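Diguanylate cyclase (Marinobacter aquaeolei VT8, PDB 3IGN) is probably a diguanylate cyclase joining two GTP into c-di-GMP, here as its catalytic GGDEF domain with bound c-di-GMP product. Local coordinates at residues 40-45 with 145-150; 132-137 with 164-169. All coordinates share one frame; numbering follows the deposited sequence.

Interaction 1 (40-45 with 145-150)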
ATOM      1  N   THR A  40       8.100  -3.739 -13.454  1.00 20.08           N
ATOM      2  CA  THR A  40       7.907  -2.870 -12.309  1.00 21.99           C
ATOM      3  C   THR A  40       6.425  -2.921 -11.984  1.00 22.17           C
ATOM      4  O   THR A  40       5.585  -2.949 -12.878  1.00 21.79           O
ATOM      5  CB  THR A  40       8.372  -1.420 -12.596  1.00 30.06           C
ATOM      6  OG1 THR A  40       8.333  -0.662 -11.378  1.00 32.69           O
ATOM      7  CG2 THR A  40       7.497  -0.762 -13.634  1.00 31.76           C
ATOM      8  N   SER A  41       6.115  -2.959 -10.700  1.00 20.16           N
ATOM      9  CA  SER A  41       4.732  -3.056 -10.268  1.00 18.99           C
ATOM     10  C   SER A  41       4.416  -2.029  -9.199  1.00 19.81           C
ATOM     11  O   SER A  41       5.306  -1.518  -8.520  1.00 20.75           O
ATOM     12  CB  SER A  41       4.463  -4.456  -9.715  1.00 19.20           C
ATOM     13  OG  SER A  41       4.685  -5.454 -10.703  1.00 23.74           O
ATOM     14  N   LEU A  42       3.127  -1.756  -9.055  1.00 20.73           N
ATOM     15  CA  LEU A  42       2.628  -0.814  -8.080  1.00 21.55           C
ATOM     16  C   LEU A  42       1.591  -1.514  -7.211  1.00 21.28           C
ATOM     17  O   LEU A  42       0.791  -2.312  -7.705  1.00 20.56           O
ATOM     18  CB  LEU A  42       1.966   0.347  -8.807  1.00 25.80           C
ATOM     19  CG  LEU A  42       1.621   1.588  -7.990  1.00 28.42           C
ATOM     20  CD1 LEU A  42       2.912   2.303  -7.621  1.00 30.43           C
ATOM     21  CD2 LEU A  42       0.717   2.499  -8.808  1.00 29.07           C
ATOM     22  N   VAL A  43       1.609  -1.209  -5.918  1.00 21.21           N
ATOM     23  CA  VAL A  43       0.652  -1.775  -4.981  1.00 22.13           C
ATOM     24  C   VAL A  43      -0.108  -0.622  -4.337  1.00 21.71           C
ATOM     25  O   VAL A  43       0.456   0.435  -4.079  1.00 22.17           O
ATOM     26  CB  VAL A  43       1.351  -2.572  -3.859  1.00 22.88           C
ATOM     27  CG1 VAL A  43       0.303  -3.162  -2.903  1.00 24.89           C
ATOM     28  CG2 VAL A  43       2.210  -3.671  -4.458  1.00 24.12           C
HETATM   29  N   MSE A  44      -1.401  -0.821  -4.120  1.00 24.19           N
HETATM   30  CA  MSE A  44      -2.236   0.180  -3.468  1.00 27.38           C
HETATM   31  C   MSE A  44      -3.053  -0.658  -2.505  1.00 24.68           C
HETATM   32  O   MSE A  44      -3.699  -1.615  -2.924  1.00 24.81           O
HETATM   33  CB  MSE A  44      -3.185   0.860  -4.461  1.00 34.87           C
HETATM   34  CG  MSE A  44      -2.528   1.395  -5.714  1.00 46.25           C
HETATM   35 SE   MSE A  44      -2.804   3.295  -5.911  1.00 58.47          SE
HETATM   36  CE  MSE A  44      -1.647   3.815  -4.490  1.00 50.40           C
ATOM     37  N   PHE A  45      -2.994  -0.350  -1.216  1.00 25.67           N
ATOM     38  CA  PHE A  45      -3.773  -1.126  -0.266  1.00 26.42           C
ATOM     39  C   PHE A  45      -4.409  -0.269   0.813  1.00 27.98           C
ATOM     40  O   PHE A  45      -3.933   0.826   1.120  1.00 26.37           O
ATOM     41  CB  PHE A  45      -2.940  -2.283   0.321  1.00 26.01           C
ATOM     42  CG  PHE A  45      -1.789  -1.866   1.208  1.00 27.88           C
ATOM     43  CD1 PHE A  45      -1.931  -1.872   2.596  1.00 29.62           C
ATOM     44  CD2 PHE A  45      -0.543  -1.558   0.666  1.00 26.57           C
ATOM     45  CE1 PHE A  45      -0.850  -1.586   3.434  1.00 29.35           C
ATOM     46  CE2 PHE A  45       0.546  -1.269   1.493  1.00 25.47           C
ATOM     47  CZ  PHE A  45       0.393  -1.286   2.879  1.00 25.60           C
HETATM   48  N   MSE A 145      -0.496   8.293 -13.621  1.00 22.27           N
HETATM   49  CA  MSE A 145      -1.769   8.258 -12.925  1.00 23.74           C
HETATM   50  C   MSE A 145      -2.675   7.159 -13.456  1.00 22.16           C
HETATM   51  O   MSE A 145      -3.465   6.594 -12.709  1.00 23.72           O
HETATM   52  CB  MSE A 145      -2.433   9.627 -13.002  1.00 27.93           C
HETATM   53  CG  MSE A 145      -1.587  10.669 -12.310  1.00 46.38           C
HETATM   54 SE   MSE A 145      -2.457  12.358 -12.151  1.00 68.41          SE
HETATM   55  CE  MSE A 145      -3.616  11.915 -10.668  1.00 69.47           C
ATOM     56  N   GLN A 146      -2.544   6.835 -14.737  1.00 22.90           N
ATOM     57  CA  GLN A 146      -3.348   5.759 -15.314  1.00 21.81           C
ATOM     58  C   GLN A 146      -2.834   4.419 -14.782  1.00 22.17           C
ATOM     59  O   GLN A 146      -3.578   3.445 -14.700  1.00 24.42           O
ATOM     60  CB  GLN A 146      -3.294   5.823 -16.847  1.00 20.90           C
ATOM     61  CG  GLN A 146      -4.118   6.982 -17.408  1.00 24.17           C
ATOM     62  CD  GLN A 146      -4.038   7.101 -18.919  1.00 30.72           C
ATOM     63  OE1 GLN A 146      -3.645   6.157 -19.610  1.00 30.12           O
ATOM     64  NE2 GLN A 146      -4.421   8.263 -19.442  1.00 35.14           N
ATOM     65  N   TRP A 147      -1.555   4.385 -14.411  1.00 22.19           N
ATOM     66  CA  TRP A 147      -0.939   3.193 -13.839  1.00 21.32           C
ATOM     67  C   TRP A 147      -1.514   3.035 -12.424  1.00 20.91           C
ATOM     68  O   TRP A 147      -1.917   1.945 -12.012  1.00 21.83           O
ATOM     69  CB  TRP A 147       0.590   3.379 -13.789  1.00 21.75           C
ATOM     70  CG  TRP A 147       1.362   2.251 -13.160  1.00 19.79           C
ATOM     71  CD1 TRP A 147       0.967   0.946 -13.030  1.00 18.18           C
ATOM     72  CD2 TRP A 147       2.691   2.320 -12.633  1.00 17.62           C
ATOM     73  NE1 TRP A 147       1.970   0.200 -12.455  1.00 18.31           N
ATOM     74  CE2 TRP A 147       3.040   1.016 -12.204  1.00 18.43           C
ATOM     75  CE3 TRP A 147       3.624   3.359 -12.478  1.00 19.50           C
ATOM     76  CZ2 TRP A 147       4.287   0.718 -11.632  1.00 18.10           C
ATOM     77  CZ3 TRP A 147       4.874   3.057 -11.903  1.00 20.20           C
ATOM     78  CH2 TRP A 147       5.185   1.751 -11.491  1.00 21.01           C
HETATM   79  N   MSE A 148      -1.554   4.137 -11.687  1.00 21.33           N
HETATM   80  CA  MSE A 148      -2.096   4.111 -10.338  1.00 22.27           C
HETATM   81  C   MSE A 148      -3.565   3.687 -10.378  1.00 22.64           C
HETATM   82  O   MSE A 148      -4.048   2.989  -9.479  1.00 24.35           O
HETATM   83  CB  MSE A 148      -1.962   5.493  -9.698  1.00 25.35           C
HETATM   84  CG  MSE A 148      -0.533   5.869  -9.364  1.00 28.49           C
HETATM   85 SE   MSE A 148      -0.446   7.550  -8.400  1.00 42.94          SE
HETATM   86  CE  MSE A 148      -1.712   7.130  -7.009  1.00 40.06           C
ATOM     87  N   GLN A 149      -4.263   4.126 -11.418  1.00 22.88           N
ATOM     88  CA  GLN A 149      -5.670   3.798 -11.584  1.00 26.00           C
ATOM     89  C   GLN A 149      -5.876   2.297 -11.686  1.00 24.55           C
ATOM     90  O   GLN A 149      -6.810   1.759 -11.105  1.00 23.50           O
ATOM     91  CB  GLN A 149      -6.239   4.488 -12.827  1.00 29.83           C
ATOM     92  CG  GLN A 149      -7.705   4.171 -13.083  1.00 34.55           C
ATOM     93  CD  GLN A 149      -8.345   5.130 -14.068  1.00 43.56           C
ATOM     94  OE1 GLN A 149      -7.764   6.162 -14.414  1.00 49.40           O
ATOM     95  NE2 GLN A 149      -9.553   4.804 -14.516  1.00 44.83           N
ATOM     96  N   LYS A 150      -5.004   1.614 -12.422  1.00 24.55           N
ATOM     97  CA  LYS A 150      -5.119   0.166 -12.574  1.00 24.15           C
ATOM     98  C   LYS A 150      -4.933  -0.561 -11.249  1.00 23.82           C
ATOM     99  O   LYS A 150      -5.629  -1.540 -10.968  1.00 23.87           O
ATOM    100  CB  LYS A 150      -4.103  -0.354 -13.597  1.00 24.22           C
ATOM    101  CG  LYS A 150      -4.409   0.058 -15.024  1.00 28.82           C
ATOM    102  CD  LYS A 150      -5.797  -0.406 -15.465  1.00 33.00           C
ATOM    103  CE  LYS A 150      -5.797  -1.824 -16.014  1.00 37.42           C
ATOM    104  NZ  LYS A 150      -7.159  -2.206 -16.488  1.00 41.16           N
TER
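Leu42 of strand 40-45 and Met148 of helix 145-150 are the nearest backbone pair, CA to CA 7.2 Å, where the helix axis crosses the strand axis at 57° and 8.6 Å. No hydrogen bond spans the contact; apolar side chains fill the gap. Leu42 lies over one face of the Trp147 indole: its CB sits near the rim, 3.6 Å from Trp147 CE2, and its CD2 makes a CH-pi contact with the five-membered ring, 4.3 Å from the centroid and 5° off the ring normal. Trp147 reaches this position because its CG is anti to the backbone N (chi1 177°), which swings the indole from the flank of the helix toward the strand. The six-membered ring runs on to Thr40, whose OG1 and CG2 both approach Trp147 CH2, OG1 at 4.0 Å. Trp147 NE1 donates a hydrogen bond to the carbonyl oxygen of Ala135 on the adjacent strand, which satisfies the buried N-H and helps to hold the rotation of the ring. An alanine at Trp147 is likely to leave Leu42 without the surface it lies on and the Ala135 carbonyl without this donor. The same Leu42 CD2 also packs at 3.6 Å on Met148 CG. Farther along the strand, Met44 and Met148, both selenomethionines, cross at about a right angle, Met44 SE lying 4.1 Å from Met148 CE. The packing is buried and sets helix 144-160 against one face of the central sheet. Helix 19-36 lies beside it, Trp22 touching Leu42 and Met44, and Val26 touching Leu42 and Trp147, while Ser41 points away from the helix and bonds through OG to the backbone oxygen of Thr98, a c-di-GMP-binding residue.

Interaction 2 (132-137 with 164-169)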
HETATM    1  N   MSE A 132      -5.551  -5.582  -0.877  1.00 28.50           N
HETATM    2  CA  MSE A 132      -4.450  -5.068  -1.689  1.00 26.01           C
HETATM    3  C   MSE A 132      -4.635  -5.257  -3.190  1.00 25.77           C
HETATM    4  O   MSE A 132      -5.133  -6.289  -3.641  1.00 27.52           O
HETATM    5  CB  MSE A 132      -3.149  -5.744  -1.251  1.00 25.66           C
HETATM    6  CG  MSE A 132      -2.989  -5.812   0.265  1.00 29.39           C
HETATM    7 SE   MSE A 132      -1.359  -6.687   0.822  1.00 37.26          SE
HETATM    8  CE  MSE A 132      -1.941  -8.478   0.716  1.00 43.42           C
ATOM      9  N   GLY A 133      -4.218  -4.249  -3.951  1.00 23.45           N
ATOM     10  CA  GLY A 133      -4.314  -4.301  -5.398  1.00 21.17           C
ATOM     11  C   GLY A 133      -2.947  -4.131  -6.025  1.00 21.73           C
ATOM     12  O   GLY A 133      -2.189  -3.251  -5.623  1.00 22.49           O
ATOM     13  N   ILE A 134      -2.640  -4.967  -7.011  1.00 21.37           N
ATOM     14  CA  ILE A 134      -1.347  -4.939  -7.697  1.00 21.64           C
ATOM     15  C   ILE A 134      -1.531  -4.665  -9.183  1.00 23.28           C
ATOM     16  O   ILE A 134      -2.435  -5.201  -9.814  1.00 23.91           O
ATOM     17  CB  ILE A 134      -0.622  -6.306  -7.580  1.00 21.16           C
ATOM     18  CG1 ILE A 134      -0.241  -6.601  -6.131  1.00 21.12           C
ATOM     19  CG2 ILE A 134       0.627  -6.329  -8.478  1.00 22.50           C
ATOM     20  CD1 ILE A 134       0.158  -8.056  -5.925  1.00 21.23           C
ATOM     21  N   ALA A 135      -0.675  -3.817  -9.740  1.00 22.89           N
ATOM     22  CA  ALA A 135      -0.725  -3.539 -11.157  1.00 21.98           C
ATOM     23  C   ALA A 135       0.693  -3.450 -11.695  1.00 21.94           C
ATOM     24  O   ALA A 135       1.446  -2.532 -11.352  1.00 19.62           O
ATOM     25  CB  ALA A 135      -1.476  -2.232 -11.441  1.00 24.36           C
ATOM     26  N   GLN A 136       1.075  -4.426 -12.509  1.00 21.93           N
ATOM     27  CA  GLN A 136       2.394  -4.370 -13.121  1.00 21.41           C
ATOM     28  C   GLN A 136       2.226  -3.388 -14.271  1.00 21.62           C
ATOM     29  O   GLN A 136       1.193  -3.373 -14.942  1.00 21.06           O
ATOM     30  CB  GLN A 136       2.837  -5.739 -13.653  1.00 20.96           C
ATOM     31  CG  GLN A 136       4.112  -5.641 -14.513  1.00 21.31           C
ATOM     32  CD  GLN A 136       4.734  -6.992 -14.820  1.00 25.03           C
ATOM     33  OE1 GLN A 136       4.216  -8.028 -14.414  1.00 27.80           O
ATOM     34  NE2 GLN A 136       5.858  -6.984 -15.547  1.00 22.21           N
ATOM     35  N   LEU A 137       3.228  -2.553 -14.494  1.00 19.89           N
ATOM     36  CA  LEU A 137       3.164  -1.576 -15.561  1.00 19.71           C
ATOM     37  C   LEU A 137       3.367  -2.190 -16.942  1.00 20.45           C
ATOM     38  O   LEU A 137       4.308  -2.948 -17.161  1.00 21.21           O
ATOM     39  CB  LEU A 137       4.213  -0.487 -15.314  1.00 20.20           C
ATOM     40  CG  LEU A 137       4.293   0.702 -16.277  1.00 20.62           C
ATOM     41  CD1 LEU A 137       2.948   1.401 -16.395  1.00 20.77           C
ATOM     42  CD2 LEU A 137       5.363   1.674 -15.770  1.00 18.74           C
ATOM     43  N   ASN A 164      -9.406  -8.859   2.817  1.00 29.91           N
ATOM     44  CA  ASN A 164      -8.308  -9.673   3.352  1.00 29.65           C
ATOM     45  C   ASN A 164      -7.732 -10.531   2.238  1.00 31.82           C
ATOM     46  O   ASN A 164      -7.558 -11.747   2.376  1.00 33.14           O
ATOM     47  CB  ASN A 164      -8.789 -10.555   4.511  1.00 32.52           C
ATOM     48  CG  ASN A 164      -7.652 -11.302   5.180  1.00 34.26           C
ATOM     49  OD1 ASN A 164      -6.508 -10.839   5.181  1.00 34.95           O
ATOM     50  ND2 ASN A 164      -7.962 -12.456   5.768  1.00 35.05           N
ATOM     51  N   LYS A 165      -7.413  -9.872   1.130  1.00 31.36           N
ATOM     52  CA  LYS A 165      -6.902 -10.562  -0.041  1.00 31.36           C
ATOM     53  C   LYS A 165      -6.109  -9.642  -0.951  1.00 29.63           C
ATOM     54  O   LYS A 165      -6.170  -8.418  -0.832  1.00 28.73           O
ATOM     55  CB  LYS A 165      -8.069 -11.131  -0.837  1.00 32.24           C
ATOM     56  CG  LYS A 165      -9.181 -10.092  -1.040  1.00 33.48           C
ATOM     57  CD  LYS A 165     -10.153 -10.485  -2.134  1.00 34.72           C
ATOM     58  CE  LYS A 165     -10.481 -11.952  -2.083  1.00 36.53           C
ATOM     59  NZ  LYS A 165     -10.640 -12.463  -3.468  1.00 36.74           N
ATOM     60  N   VAL A 166      -5.386 -10.263  -1.877  1.00 29.02           N
ATOM     61  CA  VAL A 166      -4.569  -9.552  -2.851  1.00 26.67           C
ATOM     62  C   VAL A 166      -5.134  -9.836  -4.232  1.00 26.34           C
ATOM     63  O   VAL A 166      -5.362 -10.995  -4.582  1.00 28.22           O
ATOM     64  CB  VAL A 166      -3.118 -10.071  -2.873  1.00 27.38           C
ATOM     65  CG1 VAL A 166      -2.254  -9.172  -3.751  1.00 28.38           C
ATOM     66  CG2 VAL A 166      -2.575 -10.174  -1.491  1.00 27.08           C
ATOM     67  N   VAL A 167      -5.346  -8.788  -5.023  1.00 24.37           N
ATOM     68  CA  VAL A 167      -5.853  -8.972  -6.374  1.00 24.03           C
ATOM     69  C   VAL A 167      -4.882  -8.352  -7.361  1.00 24.78           C
ATOM     70  O   VAL A 167      -4.414  -7.238  -7.156  1.00 24.97           O
ATOM     71  CB  VAL A 167      -7.240  -8.313  -6.574  1.00 21.79           C
ATOM     72  CG1 VAL A 167      -7.562  -8.230  -8.073  1.00 24.64           C
ATOM     73  CG2 VAL A 167      -8.311  -9.136  -5.868  1.00 25.01           C
ATOM     74  N   VAL A 168      -4.574  -9.087  -8.421  1.00 26.75           N
ATOM     75  CA  VAL A 168      -3.677  -8.592  -9.455  1.00 26.24           C
ATOM     76  C   VAL A 168      -4.529  -8.081 -10.612  1.00 27.24           C
ATOM     77  O   VAL A 168      -5.471  -8.755 -11.042  1.00 28.53           O
ATOM     78  CB  VAL A 168      -2.744  -9.703  -9.972  1.00 25.11           C
ATOM     79  CG1 VAL A 168      -1.950  -9.204 -11.166  1.00 22.91           C
ATOM     80  CG2 VAL A 168      -1.810 -10.159  -8.862  1.00 28.26           C
ATOM     81  N   SER A 169      -4.204  -6.884 -11.103  1.00 25.51           N
ATOM     82  CA  SER A 169      -4.928  -6.286 -12.215  1.00 29.67           C
ATOM     83  C   SER A 169      -4.664  -7.077 -13.488  1.00 33.25           C
ATOM     84  O   SER A 169      -3.517  -7.392 -13.801  1.00 30.85           O
ATOM     85  CB  SER A 169      -4.479  -4.839 -12.422  1.00 31.08           C
ATOM     86  OG  SER A 169      -5.052  -4.295 -13.602  1.00 33.72           O
TER
HETATM   87  O   HOH W   1      -0.826  -6.611 -13.179  1.00 27.79           O
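Ile134, Met132 and Val166 carry most of the surface buried where strand 132-136 runs parallel to strand 166-168, their axes 4.7 Å apart. Met132 and Ile134 turn both backbone polar groups to the edge strand. Met132 N donates to Lys165 O at 2.9 Å, and Met132 O accepts from Val167 N. Ile134 N in turn binds Val167 O, and Ser169 N closes the series on Ile134 O at 2.8 Å. Val167 is thus gripped from two residues of its neighbour, while the intervening Gly133 directs its own backbone bonds to strand 40-47.

The side chains of Met132, Ile134, Val166 and Val168 share one face of the sheet. With CG1 anti to its carbonyl carbon (chi1 -66°) and the chain extended beyond, Ile134 sends CD1 across to the valines. There it meets Val166 CG1 at 3.4 Å, a tight fit, and Val168 CG2 at 4.1 Å. Met132, a selenomethionine, lies on the same face next to Val166, and the modelled place of its methyl group is doubtful. Helix 100-115 covers this face, Ala103 and Cys107 packing on Ile134. Past the last bridge the pairing goes on more through side chain and water: Ala135 CB lies 4.1 Å from Ser169 CB, and a water accepts from Gln136 N and donates to Ser169 O. On the other face, Val167 packs on Ala158 of helix 144-160.

Strand 130-136, helix 144-160 and strand 166-168 form a beta-alpha-beta crossover, the helix carrying the chain over the sheet to bring the last strand in parallel. It adds the outermost strand on this side of the sheet in the GGDEF domain, a member of the nucleotide cyclase clan.

How the interactions relate
Interactions 1 and 2 meet along the middle of one sheet, since strands 40-47 and 130-136 are neighbours: Met44 O lies 2.9 Å from Gly133 N and Thr40 O equally far from Leu137 N, both probable hydrogen bonds. Helix 144-160 joins them too, packing in interaction 1 on strand 40-47 and connecting in sequence the two strands of interaction 2. The chemistry follows the place in the fold. Interaction 1 is fully buried helix-on-sheet packing, made by an indole and apolar chains. Interaction 2 lies at the sheet margin, partly buried, and rests on parallel backbone hydrogen bonds, supplemented by valine and isoleucine packing and a water.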